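Local coordinates for protein beta-N-acetylglucosaminidase (Thermotoga maritima, PDB 3WO8) that probably hydrolyses terminal non-reducing N-acetyl-D-hexosamine residues from N-acetyl-beta-D-hexosaminides, as a TIM-barrel glycosidase of glycosyl hydrolase family 3, at residues B[100-111]-B[153-164]. Residues are numbered along the deposited sequence; the frame is centred on the assembly and turned at random.
Sequences PDVTYRYSRVAG and HGARACEGYLEG
P100 starts the walk with CG over one face of the H153 imidazole, a CH-pi contact 4.1 Å from CG to the ring centroid. D101 OD1 makes a salt bridge with R156 NH1, modelled so short that its detail is doubtful. T103 sets OG1 at the edge of the H153 ring, whose nitrogens are hydrogen-bonded to I149 O and N98 O. Y104 lies flat against the R156 guanidinium, planes 17° apart; R156 bends at chi2 and chi3 to fold over it, and its NE and NH2 both grip E159 OE1. With an alanine in place of R156, D101 would probably lose its mate across the contact, E159 would be left to R211, and the Y104 face would lose its cover. Y106 OH and Y161 OH share a water. S107 puts CB over the Y161 ring and 3.3 Å from A157 O; a CB on G160 would clash with S107 CB and Y104 O. R108 CA makes a CA-H...O contact with G160 O (3.3 Å), and E163 OE1 sits over its guanidinium face, 3.1 Å from NH1, a pairing of charges alone. G111 and G164 bring their CA atoms within 4.3 Å. These TIM-barrel helices cross at -30°: 153-164 packs against strand 167-173 and helix 203-211, 100-111 against the second subunit.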
loop_
_atom_site.group_PDB
_atom_site.type_symbol
_atom_site.label_atom_id
_atom_site.label_comp_id
_atom_site.label_asym_id
_atom_site.label_seq_id
_atom_site.Cartn_x
_atom_site.Cartn_y
_atom_site.Cartn_z
ATOM N N PRO B 100 7.470 18.414 -15.607
ATOM C CA PRO B 100 7.744 17.050 -16.025
ATOM C C PRO B 100 8.630 16.267 -15.071
ATOM O O PRO B 100 8.565 15.047 -15.000
ATOM C CB PRO B 100 8.460 17.255 -17.364
ATOM C CG PRO B 100 7.837 18.490 -17.923
ATOM C CD PRO B 100 7.475 19.350 -16.747
ATOM N N ASP B 101 9.472 16.985 -14.350
ATOM C CA ASP B 101 10.307 16.385 -13.339
ATOM C C ASP B 101 9.473 15.641 -12.290
ATOM O O ASP B 101 9.851 14.537 -11.880
ATOM C CB ASP B 101 11.226 17.454 -12.727
ATOM C CG ASP B 101 12.376 17.867 -13.677
ATOM O OD1 ASP B 101 12.584 17.224 -14.732
ATOM O OD2 ASP B 101 13.086 18.841 -13.362
ATOM N N VAL B 102 8.325 16.197 -11.900
ATOM C CA VAL B 102 7.518 15.561 -10.839
ATOM C C VAL B 102 6.892 14.236 -11.345
ATOM O O VAL B 102 6.703 13.262 -10.576
ATOM C CB VAL B 102 6.460 16.508 -10.198
ATOM C CG1 VAL B 102 7.061 17.843 -9.807
ATOM C CG2 VAL B 102 5.307 16.769 -11.116
ATOM N N THR B 103 6.597 14.218 -12.645
ATOM C CA THR B 103 6.039 13.065 -13.295
ATOM C C THR B 103 7.073 11.961 -13.277
ATOM O O THR B 103 6.765 10.807 -12.922
ATOM C CB THR B 103 5.604 13.408 -14.731
ATOM O OG1 THR B 103 4.425 14.248 -14.697
ATOM C CG2 THR B 103 5.343 12.140 -15.535
ATOM N N TYR B 104 8.299 12.336 -13.648
ATOM C CA TYR B 104 9.450 11.450 -13.542
ATOM C C TYR B 104 9.501 10.878 -12.105
ATOM O O TYR B 104 9.688 9.670 -11.894
ATOM C CB TYR B 104 10.767 12.191 -13.886
ATOM C CG TYR B 104 12.004 11.358 -13.581
ATOM C CD1 TYR B 104 12.436 10.374 -14.467
ATOM C CD2 TYR B 104 12.713 11.515 -12.378
ATOM C CE1 TYR B 104 13.545 9.574 -14.182
ATOM C CE2 TYR B 104 13.821 10.713 -12.071
ATOM C CZ TYR B 104 14.239 9.749 -12.976
ATOM O OH TYR B 104 15.350 8.961 -12.707
ATOM N N ARG B 105 9.345 11.789 -11.146
ATOM C CA ARG B 105 9.464 11.505 -9.718
ATOM C C ARG B 105 8.445 10.472 -9.282
ATOM O O ARG B 105 8.812 9.477 -8.653
ATOM C CB ARG B 105 9.247 12.801 -8.922
ATOM C CG ARG B 105 10.293 13.037 -7.860
ATOM C CD ARG B 105 9.819 12.876 -6.424
ATOM N NE ARG B 105 9.780 14.161 -5.721
ATOM C CZ ARG B 105 9.846 14.297 -4.395
ATOM N NH1 ARG B 105 9.780 15.499 -3.863
ATOM N NH2 ARG B 105 9.938 13.242 -3.587
ATOM N N TYR B 106 7.173 10.720 -9.626
ATOM C CA TYR B 106 6.078 9.808 -9.288
ATOM C C TYR B 106 6.327 8.430 -9.901
ATOM O O TYR B 106 6.358 7.400 -9.179
ATOM C CB TYR B 106 4.742 10.338 -9.791
ATOM C CG TYR B 106 3.675 9.271 -9.790
ATOM C CD1 TYR B 106 3.092 8.832 -8.593
ATOM C CD2 TYR B 106 3.265 8.683 -10.971
ATOM C CE1 TYR B 106 2.133 7.823 -8.577
ATOM C CE2 TYR B 106 2.317 7.674 -10.969
ATOM C CZ TYR B 106 1.751 7.231 -9.784
ATOM O OH TYR B 106 0.800 6.218 -9.844
ATOM N N SER B 107 6.535 8.446 -11.227
ATOM C CA SER B 107 6.770 7.240 -11.993
ATOM C C SER B 107 7.848 6.419 -11.379
ATOM O O SER B 107 7.714 5.199 -11.313
ATOM C CB SER B 107 7.112 7.570 -13.428
ATOM O OG SER B 107 6.104 8.414 -13.956
ATOM N N ARG B 108 8.891 7.069 -10.883
ATOM C CA ARG B 108 9.994 6.352 -10.254
ATOM C C ARG B 108 9.572 5.697 -8.928
ATOM O O ARG B 108 9.889 4.495 -8.670
ATOM C CB ARG B 108 11.157 7.297 -10.022
ATOM C CG ARG B 108 12.459 6.628 -9.577
ATOM C CD ARG B 108 13.441 7.699 -9.105
ATOM N NE ARG B 108 14.696 7.163 -8.567
ATOM C CZ ARG B 108 15.884 7.791 -8.599
ATOM N NH1 ARG B 108 16.949 7.193 -8.074
ATOM N NH2 ARG B 108 16.035 9.003 -9.152
ATOM N N VAL B 109 8.856 6.449 -8.086
ATOM C CA VAL B 109 8.448 5.831 -6.834
ATOM C C VAL B 109 7.452 4.726 -7.128
ATOM O O VAL B 109 7.479 3.663 -6.486
ATOM C CB VAL B 109 7.899 6.792 -5.722
ATOM C CG1 VAL B 109 8.359 8.232 -5.887
ATOM C CG2 VAL B 109 6.398 6.739 -5.598
ATOM N N ALA B 110 6.566 4.968 -8.090
ATOM C CA ALA B 110 5.589 3.937 -8.477
ATOM C C ALA B 110 6.289 2.710 -9.008
ATOM O O ALA B 110 6.021 1.581 -8.589
ATOM C CB ALA B 110 4.662 4.475 -9.526
ATOM N N GLY B 111 7.226 2.944 -9.917
ATOM C CA GLY B 111 8.073 1.878 -10.430
ATOM C C GLY B 111 8.819 1.094 -9.349
ATOM O O GLY B 111 8.861 -0.158 -9.382
ATOM N N HIS B 153 5.876 14.889 -20.651
ATOM C CA HIS B 153 5.488 14.117 -19.486
ATOM C C HIS B 153 5.605 12.616 -19.758
ATOM O O HIS B 153 6.124 11.860 -18.916
ATOM C CB HIS B 153 4.122 14.530 -19.026
ATOM C CG HIS B 153 4.111 15.869 -18.367
ATOM N ND1 HIS B 153 4.017 17.044 -19.076
ATOM C CD2 HIS B 153 4.173 16.223 -17.062
ATOM C CE1 HIS B 153 4.005 18.065 -18.236
ATOM N NE2 HIS B 153 4.101 17.595 -17.008
ATOM N N GLY B 154 5.212 12.201 -20.960
ATOM C CA GLY B 154 5.286 10.800 -21.334
ATOM C C GLY B 154 6.673 10.185 -21.237
ATOM O O GLY B 154 6.852 9.000 -20.802
ATOM N N ALA B 155 7.665 10.965 -21.667
ATOM C CA ALA B 155 9.022 10.432 -21.723
ATOM C C ALA B 155 9.573 10.465 -20.332
ATOM O O ALA B 155 10.128 9.469 -19.866
ATOM C CB ALA B 155 9.910 11.206 -22.681
ATOM N N ARG B 156 9.351 11.573 -19.637
ATOM C CA ARG B 156 9.734 11.624 -18.207
ATOM C C ARG B 156 9.142 10.436 -17.428
ATOM O O ARG B 156 9.821 9.815 -16.610
ATOM C CB ARG B 156 9.293 12.937 -17.566
ATOM C CG ARG B 156 9.841 14.186 -18.255
ATOM C CD ARG B 156 11.126 14.744 -17.660
ATOM N NE ARG B 156 12.135 13.733 -17.323
ATOM C CZ ARG B 156 13.006 13.865 -16.306
ATOM N NH1 ARG B 156 13.004 14.959 -15.524
ATOM N NH2 ARG B 156 13.878 12.894 -16.048
ATOM N N ALA B 157 7.892 10.097 -17.734
ATOM C CA ALA B 157 7.213 9.008 -17.067
ATOM C C ALA B 157 7.843 7.683 -17.393
ATOM O O ALA B 157 8.060 6.827 -16.518
ATOM C CB ALA B 157 5.763 8.983 -17.488
ATOM N N CYS B 158 8.134 7.497 -18.673
ATOM C CA CYS B 158 8.743 6.246 -19.066
ATOM C C CYS B 158 10.113 6.124 -18.389
ATOM O O CYS B 158 10.453 5.060 -17.848
ATOM C CB CYS B 158 8.821 6.146 -20.580
ATOM S SG CYS B 158 7.228 5.898 -21.414
ATOM N N GLU B 159 10.870 7.220 -18.381
ATOM C CA GLU B 159 12.176 7.255 -17.708
ATOM C C GLU B 159 12.032 6.868 -16.243
ATOM O O GLU B 159 12.765 5.996 -15.749
ATOM C CB GLU B 159 12.802 8.655 -17.785
ATOM C CG GLU B 159 13.333 9.050 -19.168
ATOM C CD GLU B 159 13.506 10.559 -19.363
ATOM O OE1 GLU B 159 13.496 11.315 -18.358
ATOM O OE2 GLU B 159 13.640 10.989 -20.536
ATOM N N GLY B 160 11.071 7.519 -15.568
ATOM C CA GLY B 160 10.764 7.228 -14.158
ATOM C C GLY B 160 10.527 5.745 -13.897
ATOM O O GLY B 160 11.185 5.122 -13.052
ATOM N N TYR B 161 9.615 5.158 -14.660
ATOM C CA TYR B 161 9.268 3.771 -14.448
ATOM C C TYR B 161 10.472 2.869 -14.703
ATOM O O TYR B 161 10.650 1.847 -14.048
ATOM C CB TYR B 161 8.120 3.350 -15.369
ATOM C CG TYR B 161 6.728 3.834 -14.998
ATOM C CD1 TYR B 161 6.071 3.355 -13.866
ATOM C CD2 TYR B 161 6.041 4.750 -15.806
ATOM C CE1 TYR B 161 4.784 3.800 -13.536
ATOM C CE2 TYR B 161 4.755 5.208 -15.472
ATOM C CZ TYR B 161 4.130 4.728 -14.335
ATOM O OH TYR B 161 2.852 5.136 -14.013
ATOM N N LEU B 162 11.284 3.195 -15.687
ATOM C CA LEU B 162 12.443 2.323 -15.949
ATOM C C LEU B 162 13.473 2.472 -14.845
ATOM O O LEU B 162 14.083 1.481 -14.438
ATOM C CB LEU B 162 13.103 2.622 -17.284
ATOM C CG LEU B 162 12.221 2.317 -18.483
ATOM C CD1 LEU B 162 12.313 3.433 -19.523
ATOM C CD2 LEU B 162 12.603 0.950 -19.062
ATOM N N GLU B 163 13.664 3.704 -14.363
ATOM C CA GLU B 163 14.643 3.947 -13.326
ATOM C C GLU B 163 14.207 3.079 -12.154
ATOM O O GLU B 163 15.030 2.417 -11.551
ATOM C CB GLU B 163 14.692 5.436 -12.926
ATOM C CG GLU B 163 16.080 6.052 -12.677
ATOM C CD GLU B 163 17.005 5.202 -11.799
ATOM O OE1 GLU B 163 16.970 5.364 -10.551
ATOM O OE2 GLU B 163 17.784 4.385 -12.365
ATOM N N GLY B 164 12.893 3.054 -11.873
ATOM C CA GLY B 164 12.335 2.317 -10.715
ATOM C C GLY B 164 12.380 0.798 -10.821
ATOM O O GLY B 164 12.423 0.072 -9.815
HETATM O O HOH W 1 1.795 4.184 -11.692
#